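Local coordinates for Serpin48 (Tenebrio molitor, PDB 3OZQ), which inhibits the protease SPE with high specificity, acting as a serpin in the innate immunity of the beetle, at residues E241-L246 and A369-T374; N33-P38 and F356-K361. All blocks are in the same frame, centred on the assembly; numbering follows the deposited sequence.

Contact 1. Residues E241-L246 and A369-T374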
loop_
_atom_site.group_PDB
_atom_site.type_symbol
_atom_site.label_atom_id
_atom_site.label_comp_id
_atom_site.label_asym_id
_atom_site.label_seq_id
_atom_site.Cartn_x
_atom_site.Cartn_y
_atom_site.Cartn_z
ATOM N N GLU A 241 -6.068 22.270 10.964
ATOM C CA GLU A 241 -7.089 21.228 11.049
ATOM C C GLU A 241 -7.693 20.902 9.690
ATOM O O GLU A 241 -8.827 20.429 9.616
ATOM C CB GLU A 241 -8.211 21.644 12.009
ATOM C CG GLU A 241 -7.781 21.899 13.450
ATOM C CD GLU A 241 -8.950 22.319 14.340
ATOM O OE1 GLU A 241 -9.955 22.833 13.793
ATOM O OE2 GLU A 241 -8.868 22.131 15.577
ATOM N N GLY A 242 -6.938 21.146 8.621
ATOM C CA GLY A 242 -7.466 21.020 7.274
ATOM C C GLY A 242 -7.505 19.637 6.634
ATOM O O GLY A 242 -7.829 19.517 5.454
ATOM N N LEU A 243 -7.193 18.589 7.393
ATOM C CA LEU A 243 -7.106 17.240 6.819
ATOM C C LEU A 243 -8.432 16.696 6.279
ATOM O O LEU A 243 -8.505 16.245 5.130
ATOM C CB LEU A 243 -6.522 16.256 7.831
ATOM C CG LEU A 243 -6.445 14.794 7.391
ATOM C CD1 LEU A 243 -5.662 14.636 6.093
ATOM C CD2 LEU A 243 -5.820 13.949 8.488
ATOM N N VAL A 244 -9.470 16.722 7.111
ATOM C CA VAL A 244 -10.790 16.262 6.691
ATOM C C VAL A 244 -11.180 16.901 5.364
ATOM O O VAL A 244 -11.705 16.233 4.468
ATOM C CB VAL A 244 -11.860 16.578 7.747
ATOM C CG1 VAL A 244 -11.872 15.508 8.828
ATOM C CG2 VAL A 244 -11.612 17.955 8.345
ATOM N N SER A 245 -10.915 18.196 5.247
ATOM C CA SER A 245 -11.171 18.924 4.014
ATOM C C SER A 245 -10.480 18.239 2.847
ATOM O O SER A 245 -11.071 18.058 1.783
ATOM C CB SER A 245 -10.670 20.370 4.125
ATOM O OG SER A 245 -10.942 20.914 5.410
ATOM N N LEU A 246 -9.219 17.871 3.044
ATOM C CA LEU A 246 -8.444 17.226 1.988
ATOM C C LEU A 246 -9.021 15.864 1.669
ATOM O O LEU A 246 -8.899 15.375 0.549
ATOM C CB LEU A 246 -6.982 17.064 2.402
ATOM C CG LEU A 246 -6.126 18.316 2.562
ATOM C CD1 LEU A 246 -4.750 17.928 3.084
ATOM C CD2 LEU A 246 -6.007 19.064 1.232
ATOM N N ALA A 369 -0.036 4.591 0.406
ATOM C CA ALA A 369 -0.641 5.852 0.780
ATOM C C ALA A 369 -1.104 5.757 2.234
ATOM O O ALA A 369 -1.318 4.667 2.748
ATOM C CB ALA A 369 -1.790 6.181 -0.127
ATOM N N GLY A 370 -1.234 6.890 2.898
ATOM C CA GLY A 370 -1.673 6.864 4.279
ATOM C C GLY A 370 -1.732 8.251 4.878
ATOM O O GLY A 370 -1.651 9.262 4.183
ATOM N N ARG A 371 -1.884 8.289 6.191
ATOM C CA ARG A 371 -2.023 9.546 6.869
ATOM C C ARG A 371 -1.464 9.424 8.270
ATOM O O ARG A 371 -1.353 8.320 8.831
ATOM C CB ARG A 371 -3.489 9.956 6.913
ATOM C CG ARG A 371 -4.272 9.222 7.939
ATOM C CD ARG A 371 -5.703 9.650 7.923
ATOM N NE ARG A 371 -6.451 8.944 8.947
ATOM C CZ ARG A 371 -7.630 9.339 9.403
ATOM N NH1 ARG A 371 -8.187 10.438 8.915
ATOM N NH2 ARG A 371 -8.245 8.639 10.349
ATOM N N VAL A 372 -1.074 10.574 8.809
ATOM C CA VAL A 372 -0.663 10.700 10.188
ATOM C C VAL A 372 -1.529 11.802 10.792
ATOM O O VAL A 372 -1.552 12.923 10.276
ATOM C CB VAL A 372 0.792 11.171 10.283
ATOM C CG1 VAL A 372 1.141 11.505 11.745
ATOM C CG2 VAL A 372 1.737 10.129 9.697
ATOM N N THR A 373 -2.261 11.475 11.849
ATOM C CA THR A 373 -3.071 12.455 12.558
ATOM C C THR A 373 -2.589 12.546 13.996
ATOM O O THR A 373 -3.026 13.418 14.749
ATOM C CB THR A 373 -4.555 12.053 12.614
ATOM O OG1 THR A 373 -4.702 10.935 13.498
ATOM C CG2 THR A 373 -5.078 11.692 11.226
ATOM N N THR A 374 -1.694 11.638 14.375
ATOM C CA THR A 374 -1.239 11.558 15.756
ATOM C C THR A 374 0.188 11.021 15.848
ATOM O O THR A 374 0.570 10.121 15.103
ATOM C CB THR A 374 -2.183 10.667 16.597
ATOM O OG1 THR A 374 -2.116 11.056 17.970
ATOM C CG2 THR A 374 -1.789 9.200 16.480
#
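L243, in the first turn of the short helix 243-248, reaches the end of strand 365-372 with one methyl, CD2. Its partners are T373 and R371, and the whole contact buries 103 Å² counted over both sides.

The apolar part is one methyl pair. L243 CD2 lies 3.6 Å from T373 CG2, in close van der Waals contact, and the two side chains cross at about a right angle. The backbones stay well apart, with 8.5 Å between L243 CA and T373 CA, so the leucine side chain spans the distance. It can do this because its CG stands opposite the backbone N (chi1 177°). L243 also packs on P355 and on I357 of strand 356-362.

The second part involves the arginine. R371 runs nearly straight from the strand, its chi2 and chi3 both close to 180°, and brings its guanidinium beside the leucine. L243 CD2 comes obliquely to R371 NH1, a loose van der Waals touch at 4.3 Å. T373 CG2 lies over one face of the same guanidinium, 3.7 Å above the plane and toward the rim. The threonine methyl therefore meets both the leucine and the arginine.

The polar bonds of R371 go to residues outside the two segments. NE donates to A32 O, and NH1 forms a salt bridge with E247 OE2 of the same helix as L243. Within the helix start, L246 N donates to the carbonyl of G242, the N-cap residue.

The two segments share no hydrogen bond. Methyl packing joins them, and E247 adds a charged tie from just beyond. The buried positive charge of R371 is probably balanced by that glutamate, while A32 O helps to fix how the guanidinium is turned.

Contact 2. Residues N33-P38 and F356-K361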
loop_
_atom_site.group_PDB
_atom_site.type_symbol
_atom_site.label_atom_id
_atom_site.label_comp_id
_atom_site.label_asym_id
_atom_site.label_seq_id
_atom_site.Cartn_x
_atom_site.Cartn_y
_atom_site.Cartn_z
ATOM N N ASN A 33 -3.770 7.081 12.524
ATOM C CA ASN A 33 -2.837 6.866 11.430
ATOM C C ASN A 33 -3.172 5.574 10.704
ATOM O O ASN A 33 -3.679 4.620 11.299
ATOM C CB ASN A 33 -1.380 6.839 11.902
ATOM C CG ASN A 33 -1.024 8.019 12.785
ATOM O OD1 ASN A 33 -1.674 9.061 12.738
ATOM N ND2 ASN A 33 0.023 7.861 13.591
ATOM N N PHE A 34 -2.920 5.558 9.399
ATOM C CA PHE A 34 -2.919 4.303 8.679
ATOM C C PHE A 34 -1.984 4.319 7.462
ATOM O O PHE A 34 -1.518 5.387 7.002
ATOM C CB PHE A 34 -4.352 3.819 8.317
ATOM C CG PHE A 34 -5.018 4.614 7.220
ATOM C CD1 PHE A 34 -4.742 4.351 5.887
ATOM C CD2 PHE A 34 -5.913 5.620 7.522
ATOM C CE1 PHE A 34 -5.363 5.080 4.866
ATOM C CE2 PHE A 34 -6.525 6.350 6.519
ATOM C CZ PHE A 34 -6.243 6.081 5.184
ATOM N N LEU A 35 -1.714 3.107 6.980
ATOM C CA LEU A 35 -0.898 2.863 5.795
ATOM C C LEU A 35 -1.592 1.765 4.997
ATOM O O LEU A 35 -2.054 0.780 5.572
ATOM C CB LEU A 35 0.511 2.409 6.202
ATOM C CG LEU A 35 1.483 2.004 5.090
ATOM C CD1 LEU A 35 1.842 3.217 4.234
ATOM C CD2 LEU A 35 2.752 1.392 5.667
ATOM N N VAL A 36 -1.696 1.955 3.681
ATOM C CA VAL A 36 -2.303 0.976 2.798
ATOM C C VAL A 36 -1.582 0.928 1.445
ATOM O O VAL A 36 -1.031 1.934 0.993
ATOM C CB VAL A 36 -3.824 1.240 2.596
ATOM C CG1 VAL A 36 -4.079 2.649 1.986
ATOM C CG2 VAL A 36 -4.494 0.102 1.768
ATOM N N SER A 37 -1.552 -0.257 0.833
ATOM C CA SER A 37 -1.034 -0.405 -0.520
ATOM C C SER A 37 -2.139 -0.854 -1.464
ATOM O O SER A 37 -2.364 -2.056 -1.651
ATOM C CB SER A 37 0.104 -1.408 -0.580
ATOM O OG SER A 37 0.595 -1.474 -1.914
ATOM N N PRO A 38 -2.849 0.112 -2.056
ATOM C CA PRO A 38 -3.836 -0.284 -3.071
ATOM C C PRO A 38 -3.179 -1.065 -4.213
ATOM O O PRO A 38 -3.744 -2.057 -4.716
ATOM C CB PRO A 38 -4.404 1.054 -3.540
ATOM C CG PRO A 38 -4.206 1.977 -2.329
ATOM C CD PRO A 38 -2.871 1.558 -1.777
ATOM N N PHE A 356 -1.276 15.111 8.179
ATOM C CA PHE A 356 -0.981 15.147 6.752
ATOM C C PHE A 356 -1.228 13.794 6.078
ATOM O O PHE A 356 -1.251 12.764 6.737
ATOM C CB PHE A 356 0.468 15.551 6.530
ATOM C CG PHE A 356 1.469 14.642 7.189
ATOM C CD1 PHE A 356 2.112 13.656 6.465
ATOM C CD2 PHE A 356 1.784 14.786 8.527
ATOM C CE1 PHE A 356 3.044 12.828 7.068
ATOM C CE2 PHE A 356 2.718 13.961 9.135
ATOM C CZ PHE A 356 3.344 12.981 8.410
ATOM N N ILE A 357 -1.394 13.830 4.758
ATOM C CA ILE A 357 -1.452 12.638 3.926
ATOM C C ILE A 357 -0.067 12.460 3.310
ATOM O O ILE A 357 0.627 13.439 3.060
ATOM C CB ILE A 357 -2.500 12.832 2.807
ATOM C CG1 ILE A 357 -3.909 12.910 3.395
ATOM C CG2 ILE A 357 -2.392 11.754 1.730
ATOM C CD1 ILE A 357 -4.977 13.240 2.356
ATOM N N PHE A 358 0.343 11.218 3.075
ATOM C CA PHE A 358 1.589 10.944 2.372
ATOM C C PHE A 358 1.398 9.778 1.413
ATOM O O PHE A 358 0.467 8.983 1.557
ATOM C CB PHE A 358 2.706 10.586 3.341
ATOM C CG PHE A 358 2.444 9.331 4.102
ATOM C CD1 PHE A 358 2.756 8.092 3.559
ATOM C CD2 PHE A 358 1.840 9.378 5.345
ATOM C CE1 PHE A 358 2.498 6.921 4.260
ATOM C CE2 PHE A 358 1.585 8.221 6.044
ATOM C CZ PHE A 358 1.901 6.983 5.496
ATOM N N TYR A 359 2.290 9.671 0.437
ATOM C CA TYR A 359 2.261 8.525 -0.449
ATOM C C TYR A 359 3.605 8.299 -1.101
ATOM O O TYR A 359 4.342 9.243 -1.376
ATOM C CB TYR A 359 1.122 8.615 -1.485
ATOM C CG TYR A 359 1.201 9.763 -2.485
ATOM C CD1 TYR A 359 0.432 10.910 -2.315
ATOM C CD2 TYR A 359 1.997 9.669 -3.623
ATOM C CE1 TYR A 359 0.478 11.951 -3.233
ATOM C CE2 TYR A 359 2.056 10.716 -4.550
ATOM C CZ TYR A 359 1.288 11.846 -4.342
ATOM O OH TYR A 359 1.322 12.880 -5.246
ATOM N N ILE A 360 3.923 7.028 -1.322
ATOM C CA ILE A 360 5.178 6.647 -1.938
ATOM C C ILE A 360 4.904 6.302 -3.404
ATOM O O ILE A 360 3.994 5.517 -3.702
ATOM C CB ILE A 360 5.790 5.427 -1.223
ATOM C CG1 ILE A 360 6.280 5.813 0.182
ATOM C CG2 ILE A 360 6.954 4.863 -2.011
ATOM C CD1 ILE A 360 7.023 4.712 0.849
ATOM N N LYS A 361 5.679 6.899 -4.308
ATOM C CA LYS A 361 5.564 6.615 -5.745
ATOM C C LYS A 361 6.828 5.980 -6.261
ATOM O O LYS A 361 7.929 6.317 -5.824
ATOM C CB LYS A 361 5.348 7.879 -6.572
ATOM C CG LYS A 361 3.944 8.425 -6.630
ATOM C CD LYS A 361 3.848 9.558 -7.675
ATOM C CE LYS A 361 4.817 10.699 -7.356
ATOM N NZ LYS A 361 4.725 11.853 -8.317
#
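Strands 34-36 and 356-362 belong to sheet B of the serpin fold. They do not pair with each other: strand 365-372 lies between them and is antiparallel to both. The nearest CA atoms of the two segments, those of L35 and Y359, are 9.0 Å apart, so the contact is made mainly by side chains.

L35 and F358 do most of this, and both are buried. L35 CD1 sits near the plane of the F358 ring, at its edge, 3.8 Å from F358 CE1 and 4.0 Å from F358 CZ. The methyl thus meets the rim of the ring and not a face, and the two side chains cross at about a right angle. The ring is placed there by chi1 of F358 (64°), which sets CG between the backbone N and the carbonyl carbon. The carbonyl O of F34 approaches F358 CZ obliquely at 4.1 Å, a marginal contact.

Further packing extends the pair. L35 touches S317 and I319 of strand 310-321, and the F358 ring meets that of F271. F34 sends its own ring to Y23 and V26 of helix 10-29.

An aliphatic-aromatic pair reaching across the intervening strand, with strand 310-321 of sheet A packed on the leucine, is typical of the hydrophobic core between sheets A and B of the serpin fold.

Contacts 1 and 2 have their centres 10 Å apart and meet directly. N33 makes the join: its OD1 is 2.6 Å from T373 N and its ND2 is 2.8 Å from T374 O, both probable hydrogen bonds. Strand 365-372, the strand side of contact 1, is also the strand that separates the two segments of contact 2. The centre of contact 2 lies about 7 Å from the centre of the chain, that of contact 1 about 17 Å. The segments alternate along the sequence; contact 2 and the N33 bonds bring an early strand against the last strands of the chain. The unmodelled residues 337-345, probably part of the reactive-centre loop, belong to neither contact.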